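PDB 4U3V: polyketide synthase PksR from Bacillus subtilis, which takes part in intermediate steps of the synthesis of the antibiotic polyketide bacillaene, this chain being its double-hotdog enoyl-isomerase domain. Local coordinates for residues 207-218 with 243-253. Numbering follows the deposited sequence.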
ATOM      1  N   MET A 207      -1.557  -3.838   4.356  1.00 25.02           N
ATOM      2  CA  MET A 207      -0.954  -2.764   5.176  1.00 27.57           C
ATOM      3  C   MET A 207      -0.976  -1.463   4.370  1.00 25.53           C
ATOM      4  O   MET A 207      -1.556  -0.419   4.776  1.00 25.38           O
ATOM      5  CB  MET A 207       0.495  -3.144   5.501  1.00 30.15           C
ATOM      6  CG  MET A 207       1.318  -2.017   6.099  1.00 35.36           C
ATOM      7  SD  MET A 207       0.801  -1.860   7.813  1.00 39.97           S
ATOM      8  CE  MET A 207       1.862  -3.166   8.441  1.00 37.25           C
ATOM      9  N   THR A 208      -0.474  -1.557   3.156  1.00 26.36           N
ATOM     10  CA  THR A 208      -0.467  -0.384   2.284  1.00 23.63           C
ATOM     11  C   THR A 208      -1.867   0.076   1.962  1.00 25.22           C
ATOM     12  O   THR A 208      -2.180   1.266   1.955  1.00 25.78           O
ATOM     13  CB  THR A 208       0.293  -0.762   0.989  1.00 27.61           C
ATOM     14  OG1 THR A 208       1.593  -1.255   1.356  1.00 26.20           O
ATOM     15  CG2 THR A 208       0.392   0.424   0.047  1.00 26.09           C
ATOM     16  N   ASN A 209      -2.777  -0.853   1.734  1.00 24.67           N
ATOM     17  CA  ASN A 209      -4.098  -0.412   1.420  1.00 22.34           C
ATOM     18  C   ASN A 209      -4.782   0.257   2.638  1.00 23.54           C
ATOM     19  O   ASN A 209      -5.627   1.122   2.452  1.00 24.40           O
ATOM     20  CB  ASN A 209      -4.946  -1.593   0.913  1.00 22.10           C
ATOM     21  CG  ASN A 209      -6.231  -1.130   0.279  1.00 23.65           C
ATOM     22  OD1 ASN A 209      -6.216  -0.592  -0.829  1.00 29.15           O
ATOM     23  ND2 ASN A 209      -7.379  -1.307   0.998  1.00 25.53           N
ATOM     24  N   SER A 210      -4.472  -0.203   3.859  1.00 23.99           N
ATOM     25  CA  SER A 210      -5.062   0.390   5.047  1.00 27.41           C
ATOM     26  C   SER A 210      -4.648   1.844   5.135  1.00 23.81           C
ATOM     27  O   SER A 210      -5.457   2.703   5.541  1.00 26.53           O
ATOM     28  CB  SER A 210      -4.611  -0.358   6.302  1.00 30.87           C
ATOM     29  OG  SER A 210      -5.204  -1.651   6.258  1.00 33.83           O
ATOM     30  N   ALA A 211      -3.440   2.128   4.667  1.00 26.20           N
ATOM     31  CA  ALA A 211      -2.958   3.508   4.665  1.00 27.85           C
ATOM     32  C   ALA A 211      -3.797   4.339   3.694  1.00 30.74           C
ATOM     33  O   ALA A 211      -4.201   5.453   3.999  1.00 24.09           O
ATOM     34  CB  ALA A 211      -1.453   3.581   4.340  1.00 29.21           C
ATOM     35  N   TYR A 212      -4.126   3.793   2.523  1.00 23.65           N
ATOM     36  CA  TYR A 212      -5.020   4.498   1.621  1.00 21.78           C
ATOM     37  C   TYR A 212      -6.411   4.744   2.257  1.00 24.16           C
ATOM     38  O   TYR A 212      -6.987   5.811   2.127  1.00 23.27           O
ATOM     39  CB  TYR A 212      -5.111   3.659   0.333  1.00 23.34           C
ATOM     40  CG  TYR A 212      -6.089   4.112  -0.693  1.00 28.60           C
ATOM     41  CD1 TYR A 212      -6.147   5.433  -1.126  1.00 31.85           C
ATOM     42  CD2 TYR A 212      -6.898   3.172  -1.324  1.00 31.34           C
ATOM     43  CE1 TYR A 212      -7.062   5.816  -2.103  1.00 35.30           C
ATOM     44  CE2 TYR A 212      -7.776   3.538  -2.328  1.00 35.72           C
ATOM     45  CZ  TYR A 212      -7.870   4.849  -2.701  1.00 37.30           C
ATOM     46  OH  TYR A 212      -8.757   5.164  -3.732  1.00 39.49           O
ATOM     47  N   LEU A 213      -6.978   3.725   2.909  1.00 23.43           N
ATOM     48  CA  LEU A 213      -8.331   3.890   3.463  1.00 25.75           C
ATOM     49  C   LEU A 213      -8.330   4.972   4.580  1.00 21.77           C
ATOM     50  O   LEU A 213      -9.270   5.790   4.654  1.00 25.60           O
ATOM     51  CB  LEU A 213      -8.807   2.543   4.031  1.00 28.00           C
ATOM     52  CG  LEU A 213      -9.143   1.476   2.983  1.00 34.30           C
ATOM     53  CD1 LEU A 213      -9.382   0.132   3.660  1.00 35.45           C
ATOM     54  CD2 LEU A 213     -10.365   1.897   2.198  1.00 38.17           C
ATOM     55  N   ALA A 214      -7.257   4.985   5.373  1.00 24.86           N
ATOM     56  CA  ALA A 214      -7.101   6.010   6.441  1.00 24.61           C
ATOM     57  C   ALA A 214      -6.970   7.381   5.802  1.00 27.31           C
ATOM     58  O   ALA A 214      -7.518   8.365   6.303  1.00 25.25           O
ATOM     59  CB  ALA A 214      -5.888   5.714   7.321  1.00 25.39           C
ATOM     60  N   ILE A 215      -6.224   7.468   4.712  1.00 24.28           N
ATOM     61  CA  ILE A 215      -6.126   8.734   3.976  1.00 22.26           C
ATOM     62  C   ILE A 215      -7.496   9.233   3.476  1.00 22.25           C
ATOM     63  O   ILE A 215      -7.833  10.396   3.597  1.00 23.03           O
ATOM     64  CB  ILE A 215      -5.078   8.632   2.844  1.00 24.17           C
ATOM     65  CG1 ILE A 215      -3.666   8.582   3.445  1.00 23.65           C
ATOM     66  CG2 ILE A 215      -5.222   9.825   1.889  1.00 22.51           C
ATOM     67  CD1 ILE A 215      -2.592   8.050   2.548  1.00 22.90           C
ATOM     68  N   LEU A 216      -8.305   8.350   2.909  1.00 22.45           N
ATOM     69  CA  LEU A 216      -9.640   8.753   2.503  1.00 27.19           C
ATOM     70  C   LEU A 216     -10.471   9.272   3.663  1.00 25.27           C
ATOM     71  O   LEU A 216     -11.222  10.243   3.499  1.00 28.07           O
ATOM     72  CB  LEU A 216     -10.397   7.615   1.804  1.00 28.99           C
ATOM     73  CG  LEU A 216      -9.756   7.112   0.511  1.00 28.68           C
ATOM     74  CD1 LEU A 216     -10.495   5.884  -0.003  1.00 31.49           C
ATOM     75  CD2 LEU A 216      -9.759   8.221  -0.525  1.00 32.19           C
ATOM     76  N   SER A 217     -10.330   8.637   4.830  1.00 30.16           N
ATOM     77  CA  SER A 217     -11.001   9.097   6.044  1.00 27.57           C
ATOM     78  C   SER A 217     -10.524  10.485   6.496  1.00 25.15           C
ATOM     79  O   SER A 217     -11.320  11.341   6.874  1.00 28.95           O
ATOM     80  CB  SER A 217     -10.760   8.084   7.193  1.00 30.25           C
ATOM     81  OG  SER A 217     -11.286   6.798   6.861  1.00 39.35           O
ATOM     82  N   PHE A 218      -9.231  10.724   6.342  1.00 25.89           N
ATOM     83  CA  PHE A 218      -8.667  12.066   6.581  1.00 26.11           C
ATOM     84  C   PHE A 218      -9.324  13.088   5.652  1.00 25.10           C
ATOM     85  O   PHE A 218      -9.737  14.164   6.091  1.00 25.90           O
ATOM     86  CB  PHE A 218      -7.143  12.046   6.374  1.00 25.45           C
ATOM     87  CG  PHE A 218      -6.510  13.424   6.320  1.00 25.60           C
ATOM     88  CD1 PHE A 218      -6.358  14.176   7.482  1.00 26.76           C
ATOM     89  CD2 PHE A 218      -6.092  13.981   5.124  1.00 25.43           C
ATOM     90  CE1 PHE A 218      -5.855  15.471   7.441  1.00 24.59           C
ATOM     91  CE2 PHE A 218      -5.584  15.278   5.068  1.00 23.27           C
ATOM     92  CZ  PHE A 218      -5.472  16.038   6.221  1.00 24.67           C
ATOM     93  N   ILE A 243       4.932  -7.864   9.908  1.00 38.82           N
ATOM     94  CA  ILE A 243       4.104  -7.142  10.848  1.00 40.42           C
ATOM     95  C   ILE A 243       2.733  -7.772  10.787  1.00 49.80           C
ATOM     96  O   ILE A 243       2.126  -7.841   9.723  1.00 50.09           O
ATOM     97  CB  ILE A 243       3.999  -5.658  10.469  1.00 38.95           C
ATOM     98  CG1 ILE A 243       5.386  -5.030  10.400  1.00 39.24           C
ATOM     99  CG2 ILE A 243       3.064  -4.922  11.424  1.00 42.17           C
ATOM    100  CD1 ILE A 243       5.476  -3.887   9.405  1.00 32.38           C
ATOM    101  N   LYS A 244       2.288  -8.321  11.903  1.00 49.91           N
ATOM    102  CA  LYS A 244       0.990  -8.984  11.940  1.00 60.66           C
ATOM    103  C   LYS A 244       0.226  -8.492  13.153  1.00 50.63           C
ATOM    104  O   LYS A 244       0.823  -7.940  14.070  1.00 51.79           O
ATOM    105  CB  LYS A 244       1.165 -10.509  12.001  1.00 71.02           C
ATOM    106  CG  LYS A 244      -0.138 -11.289  11.859  1.00 77.00           C
ATOM    107  CD  LYS A 244      -0.062 -12.660  12.520  1.00 85.21           C
ATOM    108  CE  LYS A 244       0.302 -12.567  14.000  1.00 87.39           C
ATOM    109  NZ  LYS A 244      -0.881 -12.462  14.902  1.00 70.56           N
ATOM    110  N   GLY A 245      -1.093  -8.652  13.132  1.00 45.38           N
ATOM    111  CA  GLY A 245      -1.917  -8.370  14.301  1.00 47.69           C
ATOM    112  C   GLY A 245      -2.263  -6.897  14.357  1.00 49.67           C
ATOM    113  O   GLY A 245      -2.474  -6.262  13.314  1.00 44.96           O
ATOM    114  N   ASP A 246      -2.336  -6.349  15.565  1.00 46.19           N
ATOM    115  CA  ASP A 246      -2.719  -4.957  15.738  1.00 42.94           C
ATOM    116  C   ASP A 246      -1.530  -4.047  15.505  1.00 48.62           C
ATOM    117  O   ASP A 246      -0.416  -4.328  15.957  1.00 42.90           O
ATOM    118  CB  ASP A 246      -3.287  -4.720  17.135  1.00 60.83           C
ATOM    119  CG  ASP A 246      -4.652  -5.340  17.324  1.00 66.50           C
ATOM    120  OD1 ASP A 246      -5.202  -5.921  16.356  1.00 57.83           O
ATOM    121  OD2 ASP A 246      -5.188  -5.228  18.446  1.00 81.78           O
ATOM    122  N   CYS A 247      -1.774  -2.936  14.820  1.00 36.57           N
ATOM    123  CA  CYS A 247      -0.785  -1.908  14.741  1.00 35.31           C
ATOM    124  C   CYS A 247      -1.458  -0.590  14.361  1.00 25.73           C
ATOM    125  O   CYS A 247      -2.686  -0.530  14.202  1.00 32.66           O
ATOM    126  CB  CYS A 247       0.301  -2.266  13.730  1.00 38.15           C
ATOM    127  SG  CYS A 247      -0.314  -2.535  12.053  1.00 46.55           S
ATOM    128  N   TRP A 248      -0.659   0.465  14.412  1.00 30.87           N
ATOM    129  CA  TRP A 248      -1.161   1.821  14.201  1.00 30.29           C
ATOM    130  C   TRP A 248      -0.524   2.433  12.974  1.00 27.56           C
ATOM    131  O   TRP A 248       0.591   2.088  12.605  1.00 29.13           O
ATOM    132  CB  TRP A 248      -0.805   2.683  15.403  1.00 38.95           C
ATOM    133  CG  TRP A 248      -1.476   2.251  16.678  1.00 37.61           C
ATOM    134  CD1 TRP A 248      -1.058   1.243  17.559  1.00 43.85           C
ATOM    135  CD2 TRP A 248      -2.696   2.789  17.268  1.00 32.60           C
ATOM    136  NE1 TRP A 248      -1.937   1.111  18.599  1.00 42.75           N
ATOM    137  CE2 TRP A 248      -2.934   2.013  18.499  1.00 39.19           C
ATOM    138  CE3 TRP A 248      -3.621   3.749  16.896  1.00 35.97           C
ATOM    139  CZ2 TRP A 248      -4.017   2.271  19.339  1.00 41.74           C
ATOM    140  CZ3 TRP A 248      -4.672   4.044  17.780  1.00 42.73           C
ATOM    141  CH2 TRP A 248      -4.868   3.312  18.970  1.00 41.29           C
ATOM    142  N   LEU A 249      -1.263   3.321  12.305  1.00 31.13           N
ATOM    143  CA  LEU A 249      -0.680   4.100  11.176  1.00 28.65           C
ATOM    144  C   LEU A 249      -0.818   5.573  11.586  1.00 22.98           C
ATOM    145  O   LEU A 249      -1.933   6.013  11.870  1.00 29.19           O
ATOM    146  CB  LEU A 249      -1.502   3.869   9.888  1.00 27.43           C
ATOM    147  CG  LEU A 249      -1.771   2.428   9.461  1.00 30.49           C
ATOM    148  CD1 LEU A 249      -2.639   2.418   8.187  1.00 28.65           C
ATOM    149  CD2 LEU A 249      -0.408   1.810   9.199  1.00 32.51           C
ATOM    150  N   LEU A 250       0.277   6.323  11.529  1.00 26.54           N
ATOM    151  CA  LEU A 250       0.230   7.748  11.810  1.00 26.73           C
ATOM    152  C   LEU A 250       0.542   8.419  10.477  1.00 22.01           C
ATOM    153  O   LEU A 250       1.628   8.244   9.897  1.00 25.83           O
ATOM    154  CB  LEU A 250       1.285   8.100  12.875  1.00 31.40           C
ATOM    155  CG  LEU A 250       1.498   9.601  13.116  1.00 32.90           C
ATOM    156  CD1 LEU A 250       0.168  10.296  13.358  1.00 34.27           C
ATOM    157  CD2 LEU A 250       2.448   9.811  14.285  1.00 42.76           C
ATOM    158  N   ILE A 251      -0.443   9.151   9.962  1.00 25.42           N
ATOM    159  CA  ILE A 251      -0.375   9.638   8.576  1.00 23.65           C
ATOM    160  C   ILE A 251      -0.441  11.159   8.592  1.00 23.57           C
ATOM    161  O   ILE A 251      -1.275  11.731   9.267  1.00 27.29           O
ATOM    162  CB  ILE A 251      -1.603   9.089   7.822  1.00 24.97           C
ATOM    163  CG1 ILE A 251      -1.452   7.549   7.817  1.00 29.57           C
ATOM    164  CG2 ILE A 251      -1.717   9.741   6.436  1.00 30.89           C
ATOM    165  CD1 ILE A 251      -2.645   6.813   7.276  1.00 33.39           C
ATOM    166  N   THR A 252       0.515  11.794   7.933  1.00 21.89           N
ATOM    167  CA  THR A 252       0.600  13.256   7.904  1.00 25.76           C
ATOM    168  C   THR A 252       0.570  13.786   6.474  1.00 25.05           C
ATOM    169  O   THR A 252       1.291  13.291   5.623  1.00 25.17           O
ATOM    170  CB  THR A 252       1.882  13.700   8.616  1.00 32.67           C
ATOM    171  OG1 THR A 252       1.766  13.287   9.987  1.00 39.36           O
ATOM    172  CG2 THR A 252       2.000  15.216   8.595  1.00 39.74           C
ATOM    173  N   LEU A 253      -0.262  14.789   6.220  1.00 23.26           N
ATOM    174  CA  LEU A 253      -0.242  15.487   4.935  1.00 23.55           C
ATOM    175  C   LEU A 253       1.005  16.375   4.854  1.00 27.14           C
ATOM    176  O   LEU A 253       1.278  17.175   5.756  1.00 28.67           O
ATOM    177  CB  LEU A 253      -1.488  16.356   4.823  1.00 23.60           C
ATOM    178  CG  LEU A 253      -1.628  17.188   3.550  1.00 25.65           C
ATOM    179  CD1 LEU A 253      -1.682  16.325   2.284  1.00 25.29           C
ATOM    180  CD2 LEU A 253      -2.854  18.106   3.662  1.00 30.03           C
TER
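I251 of strand 247-257 sets its CD1 methyl against the methyl of A214, packing that is part of the C-terminal hotdog fold, in which the long helix is wrapped by a curved antiparallel sheet. The fit is tight: I251 CD1 and A214 CB are 3.4 Å apart, closer than usual for two carbons. With CG1 beside its backbone N and CD1 extended beyond it (chi2 173°), I251 brings that methyl to the helix surface, where it also lies near A211 O, while its other branch, CG2, lies 3.8 Å from I215 CG1, the two isoleucines crossing at about a right angle.

Two residues back along the strand, L249 meets the preceding turn. Its CD1 lies over the S210-A211 peptide link, 3.6 Å from A211 N, with the CB atoms of S210 and A211 also in contact, whereas CD2 turns to the sulfur of M207. The small side chains of S210, A211 and A214 probably allow L249 and I251 to come this near the helix; the segment axes pass 9.6 Å apart at -52°. The hydroxyl of S210 is engaged elsewhere, with T173 and L206 O.

Before the chain turns its corner at D246, I243 meets the N-terminal part of the helix segment. The M207 chain starts with CG anti to the backbone N (chi1 168°), then bends at both chi2 and chi3, which carries CE to I243 CG2 at 3.7 Å and I243 CD1 at 3.8 Å. V267 of the adjacent strand 260-268 touches both M207 and L249, extending this apolar layer onto the neighbouring strand. At the C-terminal end of both segments, L253 CD2 sits near the plane of the F218 ring, 4.2 Å from its edge atom CE2.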